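Local coordinates for titin (Homo sapiens, PDB 3LCY), which serves as a giant elastic scaffold of the muscle sarcomere and carries a protein kinase domain, this fragment being an A-band pair of immunoglobulin domains, at residues 112-117 and 191-196; 120-125 and 158-163. All coordinates share one frame; numbering follows the deposited sequence.

Overall arrangement
Both contacts lie in the second immunoglobulin domain of the tandem, one in each of its sheets. Interaction 1 is a parallel pairing at the border of the sheet that holds 185-195, 173-180 and 134-139, with strand 112-116 outermost; interaction 2 is an antiparallel pairing in the sheet where 158-163 runs between 121-130 and 150-154. Their centres are about 13 Å apart, and they meet in the core, where Leu121 CD2 packs 3.9 Å from Val192 CG1. In each ladder the inward face is mostly apolar and the outward face mostly polar. Outside, interaction 1 sets lysine against carboxylates, whereas interaction 2 carries a histidine pair, an arginine and a tyrosine.

Interaction 1: residues 112-117 and 191-196; sequences KYYGAV and DVEIQD
Tyr113 and Val192 sit side by side in a parallel ladder that runs from the pair Lys112 and Asp191 to Ala116 and Gln195, the strand axes 4.6 Å apart and 27° from exactly parallel. Residues of 112-117 and 191-196 take turns as donor: Tyr113 N gives to Asp191 O (2.8 Å), Glu193 N to Tyr113 O (3.0 Å), Gly115 N to Glu193 O and Gln195 N to Gly115 O. On the outer face the Lys112 chain runs alongside Asp191, its CE 3.7 Å from Asp191 OD2. A bend at chi3 (63°) then turns the ammonium across to the next acidic residue, and NZ makes a long salt bridge of 3.6 Å to Glu193 OE2. The same NZ has a weak hydrogen bond to Tyr114 OH, so one lysine links a carboxylate and a phenol. The Tyr114 ring lies beside Glu193, CD1 3.7 Å from Glu193 CB, with the ring and carboxylate planes 42° apart; two residues further along, Gln195 slants across the same tyrosine, its OE1 3.8 Å from Tyr114 CB. Parallel pairing of an N-terminal strand with the last strand is characteristic of the immunoglobulin fold: 112-116 corresponds to A', and 185-195 to G. Toward the interior, Gly115 is paired with Ile194, whose CG2 approaches Gly115 O to 3.5 Å. This CG2 is the branch anti to the Ile194 backbone N, and the side chain as a whole also packs on Val166 and Ala172. Tyr113 shares the inner side with Val192, but its ring leads away from 191-196, and its hydroxyl is hydrogen-bonded to Lys110 N.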
loop_
_atom_site.group_PDB
_atom_site.type_symbol
_atom_site.label_atom_id
_atom_site.label_comp_id
_atom_site.label_asym_id
_atom_site.label_seq_id
_atom_site.Cartn_x
_atom_site.Cartn_y
_atom_site.Cartn_z
ATOM N N LYS A 112 -19.722 -18.913 1.230
ATOM C CA LYS A 112 -21.064 -18.347 1.235
ATOM C C LYS A 112 -21.187 -17.193 2.219
ATOM O O LYS A 112 -20.623 -17.233 3.310
ATOM C CB LYS A 112 -22.091 -19.425 1.582
ATOM C CG LYS A 112 -22.183 -20.538 0.553
ATOM C CD LYS A 112 -23.304 -21.505 0.895
ATOM C CE LYS A 112 -24.654 -20.810 0.873
ATOM N NZ LYS A 112 -25.755 -21.760 1.191
ATOM N N TYR A 113 -21.929 -16.166 1.825
ATOM C CA TYR A 113 -22.210 -15.046 2.712
ATOM C C TYR A 113 -23.711 -14.834 2.820
ATOM O O TYR A 113 -24.440 -15.006 1.844
ATOM C CB TYR A 113 -21.514 -13.775 2.228
ATOM C CG TYR A 113 -20.015 -13.806 2.410
ATOM C CD1 TYR A 113 -19.437 -13.435 3.618
ATOM C CD2 TYR A 113 -19.178 -14.206 1.378
ATOM C CE1 TYR A 113 -18.068 -13.460 3.793
ATOM C CE2 TYR A 113 -17.806 -14.234 1.544
ATOM C CZ TYR A 113 -17.257 -13.860 2.753
ATOM O OH TYR A 113 -15.892 -13.887 2.920
ATOM N N TYR A 114 -24.172 -14.462 4.009
ATOM C CA TYR A 114 -25.603 -14.366 4.264
ATOM C C TYR A 114 -26.050 -12.957 4.625
ATOM O O TYR A 114 -25.510 -12.334 5.540
ATOM C CB TYR A 114 -26.010 -15.336 5.373
ATOM C CG TYR A 114 -25.748 -16.785 5.039
ATOM C CD1 TYR A 114 -26.751 -17.590 4.516
ATOM C CD2 TYR A 114 -24.497 -17.347 5.244
ATOM C CE1 TYR A 114 -26.515 -18.914 4.211
ATOM C CE2 TYR A 114 -24.250 -18.668 4.940
ATOM C CZ TYR A 114 -25.263 -19.448 4.424
ATOM O OH TYR A 114 -25.027 -20.768 4.119
ATOM N N GLY A 115 -27.070 -12.471 3.933
ATOM C CA GLY A 115 -27.614 -11.154 4.194
ATOM C C GLY A 115 -29.067 -11.225 4.625
ATOM O O GLY A 115 -29.858 -11.899 3.989
ATOM N N ALA A 116 -29.417 -10.540 5.708
ATOM C CA ALA A 116 -30.792 -10.535 6.198
ATOM C C ALA A 116 -31.685 -9.780 5.225
ATOM O O ALA A 116 -31.276 -8.769 4.666
ATOM C CB ALA A 116 -30.863 -9.917 7.570
ATOM N N VAL A 117 -32.904 -10.259 5.020
ATOM C CA VAL A 117 -33.797 -9.589 4.090
ATOM C C VAL A 117 -34.136 -8.183 4.550
ATOM O O VAL A 117 -34.496 -7.961 5.698
ATOM C CB VAL A 117 -35.110 -10.367 3.896
ATOM C CG1 VAL A 117 -35.858 -9.855 2.681
ATOM C CG2 VAL A 117 -34.835 -11.844 3.768
ATOM N N ASP A 191 -20.800 -16.883 -2.896
ATOM C CA ASP A 191 -22.187 -17.314 -2.987
ATOM C C ASP A 191 -23.031 -16.588 -1.945
ATOM O O ASP A 191 -22.863 -16.795 -0.745
ATOM C CB ASP A 191 -22.295 -18.826 -2.790
ATOM C CG ASP A 191 -23.600 -19.385 -3.310
ATOM O OD1 ASP A 191 -24.145 -18.816 -4.281
ATOM O OD2 ASP A 191 -24.081 -20.394 -2.753
ATOM N N VAL A 192 -23.936 -15.734 -2.409
ATOM C CA VAL A 192 -24.765 -14.941 -1.511
ATOM C C VAL A 192 -26.165 -15.524 -1.345
ATOM O O VAL A 192 -26.833 -15.855 -2.325
ATOM C CB VAL A 192 -24.883 -13.481 -1.991
ATOM C CG1 VAL A 192 -25.930 -12.739 -1.181
ATOM C CG2 VAL A 192 -23.536 -12.780 -1.896
ATOM N N GLU A 193 -26.611 -15.641 -0.103
ATOM C CA GLU A 193 -27.926 -16.177 0.199
ATOM C C GLU A 193 -28.694 -15.170 1.050
ATOM O O GLU A 193 -28.129 -14.570 1.953
ATOM C CB GLU A 193 -27.790 -17.502 0.943
ATOM C CG GLU A 193 -28.986 -18.419 0.815
ATOM C CD GLU A 193 -29.012 -19.176 -0.497
ATOM O OE1 GLU A 193 -30.051 -19.146 -1.181
ATOM O OE2 GLU A 193 -27.996 -19.802 -0.846
ATOM N N ILE A 194 -29.979 -14.984 0.763
ATOM C CA ILE A 194 -30.791 -14.038 1.523
ATOM C C ILE A 194 -31.754 -14.763 2.459
ATOM O O ILE A 194 -32.522 -15.614 2.032
ATOM C CB ILE A 194 -31.586 -13.110 0.595
ATOM C CG1 ILE A 194 -30.686 -12.576 -0.517
ATOM C CG2 ILE A 194 -32.189 -11.965 1.381
ATOM C CD1 ILE A 194 -29.495 -11.806 -0.019
ATOM N N GLN A 195 -31.705 -14.413 3.742
ATOM C CA GLN A 195 -32.557 -15.024 4.756
ATOM C C GLN A 195 -33.609 -14.072 5.289
ATOM O O GLN A 195 -33.286 -12.964 5.704
ATOM C CB GLN A 195 -31.712 -15.457 5.955
ATOM C CG GLN A 195 -30.900 -16.712 5.788
ATOM C CD GLN A 195 -29.892 -16.876 6.911
ATOM O OE1 GLN A 195 -29.250 -15.911 7.321
ATOM N NE2 GLN A 195 -29.753 -18.095 7.414
ATOM N N ASP A 196 -34.857 -14.525 5.300
ATOM C CA ASP A 196 -35.970 -13.741 5.813
ATOM C C ASP A 196 -35.740 -13.518 7.302
ATOM O O ASP A 196 -35.670 -14.476 8.063
ATOM C CB ASP A 196 -37.286 -14.503 5.618
ATOM C CG ASP A 196 -38.103 -14.003 4.435
ATOM O OD1 ASP A 196 -37.555 -13.366 3.524
ATOM O OD2 ASP A 196 -39.318 -14.258 4.411
#

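Interaction 2: residues 120-125 and 158-163; sequences TLRLHV and YTHLVM
His124 and His160 meet through their ring nitrogens on the outer face of the pairing, ND1 to ND1 at 2.9 Å. The bond is fairly straight, and either ring could donate; the planes stand 63° apart, rim to rim. Across CE1 in the same ring, His160 NE2 accepts a weak bond from Arg122 NE, bent to 132°, so both nitrogens of this imidazole have partners. Beyond NE, the guanidinium is laid against Val162, whose CG2 lies over one face. His124 CE1 lies over the centre of the Tyr158 ring, 3.4 Å from Tyr158 CG, with the two rings set obliquely. That tyrosine ring is brought there by chi1 of 59°, which places CG between the backbone N and the carbonyl carbon, and its hydroxyl bonds to Glu153. Beneath these groups runs the antiparallel B–E pairing of the immunoglobulin sandwich, 121-125 against 158-163. Its three hydrogen-bonded pairs, Leu121 with Met163, Leu123 with Leu161 and Val125 with Thr159, satisfy N and O of all six residues; Leu123 N to Leu161 O is the shortest at 2.7 Å. Inward, Leu121 CD2 meets Met163 CE at 4.0 Å, and Leu123, Val125 and Leu161 pack on Trp137. Thr159 OG1, on this same inner face, is hydrogen-bonded to Trp137 NE1 and Asn154 OD1.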
loop_
_atom_site.group_PDB
_atom_site.type_symbol
_atom_site.label_atom_id
_atom_site.label_comp_id
_atom_site.label_asym_id
_atom_site.label_seq_id
_atom_site.Cartn_x
_atom_site.Cartn_y
_atom_site.Cartn_z
ATOM N N THR A 120 -28.850 -4.063 4.763
ATOM C CA THR A 120 -27.713 -3.787 3.898
ATOM C C THR A 120 -26.655 -4.869 4.062
ATOM O O THR A 120 -26.355 -5.288 5.178
ATOM C CB THR A 120 -27.083 -2.423 4.216
ATOM O OG1 THR A 120 -27.982 -1.379 3.826
ATOM C CG2 THR A 120 -25.768 -2.256 3.472
ATOM N N LEU A 121 -26.098 -5.324 2.945
ATOM C CA LEU A 121 -25.042 -6.327 2.981
ATOM C C LEU A 121 -23.730 -5.747 2.467
ATOM O O LEU A 121 -23.669 -5.208 1.362
ATOM C CB LEU A 121 -25.435 -7.556 2.162
ATOM C CG LEU A 121 -24.382 -8.664 2.097
ATOM C CD1 LEU A 121 -23.985 -9.110 3.497
ATOM C CD2 LEU A 121 -24.883 -9.840 1.276
ATOM N N ARG A 122 -22.679 -5.858 3.271
ATOM C CA ARG A 122 -21.380 -5.320 2.890
ATOM C C ARG A 122 -20.345 -6.426 2.722
ATOM O O ARG A 122 -20.086 -7.196 3.647
ATOM C CB ARG A 122 -20.902 -4.290 3.918
ATOM C CG ARG A 122 -21.932 -3.213 4.235
ATOM C CD ARG A 122 -21.471 -2.293 5.358
ATOM N NE ARG A 122 -20.885 -1.050 4.863
ATOM C CZ ARG A 122 -21.584 0.046 4.583
ATOM N NH1 ARG A 122 -20.972 1.136 4.140
ATOM N NH2 ARG A 122 -22.898 0.057 4.751
ATOM N N LEU A 123 -19.732 -6.484 1.545
ATOM C CA LEU A 123 -18.692 -7.463 1.275
ATOM C C LEU A 123 -17.401 -6.659 1.315
ATOM O O LEU A 123 -17.187 -5.773 0.503
ATOM C CB LEU A 123 -18.900 -8.118 -0.083
ATOM C CG LEU A 123 -19.737 -9.396 -0.103
ATOM C CD1 LEU A 123 -20.811 -9.357 0.950
ATOM C CD2 LEU A 123 -20.344 -9.615 -1.468
ATOM N N HIS A 124 -16.544 -6.982 2.272
ATOM C CA HIS A 124 -15.290 -6.264 2.477
ATOM C C HIS A 124 -14.089 -7.155 2.176
ATOM O O HIS A 124 -13.642 -7.918 3.031
ATOM C CB HIS A 124 -15.229 -5.748 3.916
ATOM C CG HIS A 124 -14.049 -4.873 4.198
ATOM N ND1 HIS A 124 -14.001 -3.546 3.843
ATOM C CD2 HIS A 124 -12.869 -5.138 4.817
ATOM C CE1 HIS A 124 -12.849 -3.026 4.224
ATOM N NE2 HIS A 124 -12.144 -3.976 4.818
ATOM N N VAL A 125 -13.568 -7.052 0.956
ATOM C CA VAL A 125 -12.491 -7.929 0.502
ATOM C C VAL A 125 -11.110 -7.278 0.580
ATOM O O VAL A 125 -10.828 -6.311 -0.127
ATOM C CB VAL A 125 -12.729 -8.408 -0.946
ATOM C CG1 VAL A 125 -11.627 -9.365 -1.376
ATOM C CG2 VAL A 125 -14.088 -9.072 -1.071
ATOM N N TYR A 158 -8.383 -2.572 -0.086
ATOM C CA TYR A 158 -9.567 -3.418 -0.192
ATOM C C TYR A 158 -10.537 -2.950 -1.270
ATOM O O TYR A 158 -10.445 -1.827 -1.765
ATOM C CB TYR A 158 -10.300 -3.477 1.154
ATOM C CG TYR A 158 -10.745 -2.121 1.658
ATOM C CD1 TYR A 158 -10.061 -1.482 2.683
ATOM C CD2 TYR A 158 -11.840 -1.475 1.098
ATOM C CE1 TYR A 158 -10.458 -0.242 3.142
ATOM C CE2 TYR A 158 -12.246 -0.233 1.550
ATOM C CZ TYR A 158 -11.550 0.379 2.572
ATOM O OH TYR A 158 -11.940 1.615 3.031
ATOM N N THR A 159 -11.470 -3.827 -1.623
ATOM C CA THR A 159 -12.602 -3.457 -2.456
ATOM C C THR A 159 -13.885 -3.729 -1.675
ATOM O O THR A 159 -14.139 -4.856 -1.246
ATOM C CB THR A 159 -12.603 -4.222 -3.791
ATOM O OG1 THR A 159 -13.825 -3.965 -4.491
ATOM C CG2 THR A 159 -12.457 -5.716 -3.552
ATOM N N HIS A 160 -14.682 -2.685 -1.476
ATOM C CA HIS A 160 -15.831 -2.764 -0.582
ATOM C C HIS A 160 -17.152 -2.600 -1.325
ATOM O O HIS A 160 -17.443 -1.533 -1.861
ATOM C CB HIS A 160 -15.712 -1.705 0.518
ATOM C CG HIS A 160 -16.724 -1.848 1.611
ATOM N ND1 HIS A 160 -16.481 -2.553 2.764
ATOM C CD2 HIS A 160 -17.993 -1.372 1.720
ATOM C CE1 HIS A 160 -17.550 -2.509 3.545
ATOM N NE2 HIS A 160 -18.478 -1.799 2.929
ATOM N N LEU A 161 -17.948 -3.665 -1.351
ATOM C CA LEU A 161 -19.255 -3.633 -1.997
ATOM C C LEU A 161 -20.374 -3.573 -0.964
ATOM O O LEU A 161 -20.486 -4.449 -0.107
ATOM C CB LEU A 161 -19.448 -4.858 -2.894
ATOM C CG LEU A 161 -20.852 -5.064 -3.472
ATOM C CD1 LEU A 161 -21.219 -3.930 -4.416
ATOM C CD2 LEU A 161 -20.959 -6.403 -4.183
ATOM N N VAL A 162 -21.222 -2.581 -1.090
ATOM C CA VAL A 162 -22.389 -2.453 -0.253
ATOM C C VAL A 162 -23.741 -2.536 -1.000
ATOM O O VAL A 162 -24.003 -1.849 -1.921
ATOM C CB VAL A 162 -22.264 -1.225 0.684
ATOM C CG1 VAL A 162 -21.749 -0.097 0.012
ATOM C CG2 VAL A 162 -23.510 -0.869 1.254
ATOM N N MET A 163 -24.596 -3.419 -0.569
ATOM C CA MET A 163 -25.852 -3.592 -1.216
ATOM C C MET A 163 -26.972 -3.218 -0.297
ATOM O O MET A 163 -27.108 -3.736 0.754
ATOM C CB MET A 163 -25.970 -5.007 -1.738
ATOM C CG MET A 163 -25.164 -5.222 -2.984
ATOM S SD MET A 163 -24.908 -6.858 -3.579
ATOM C CE MET A 163 -24.931 -7.781 -2.121
#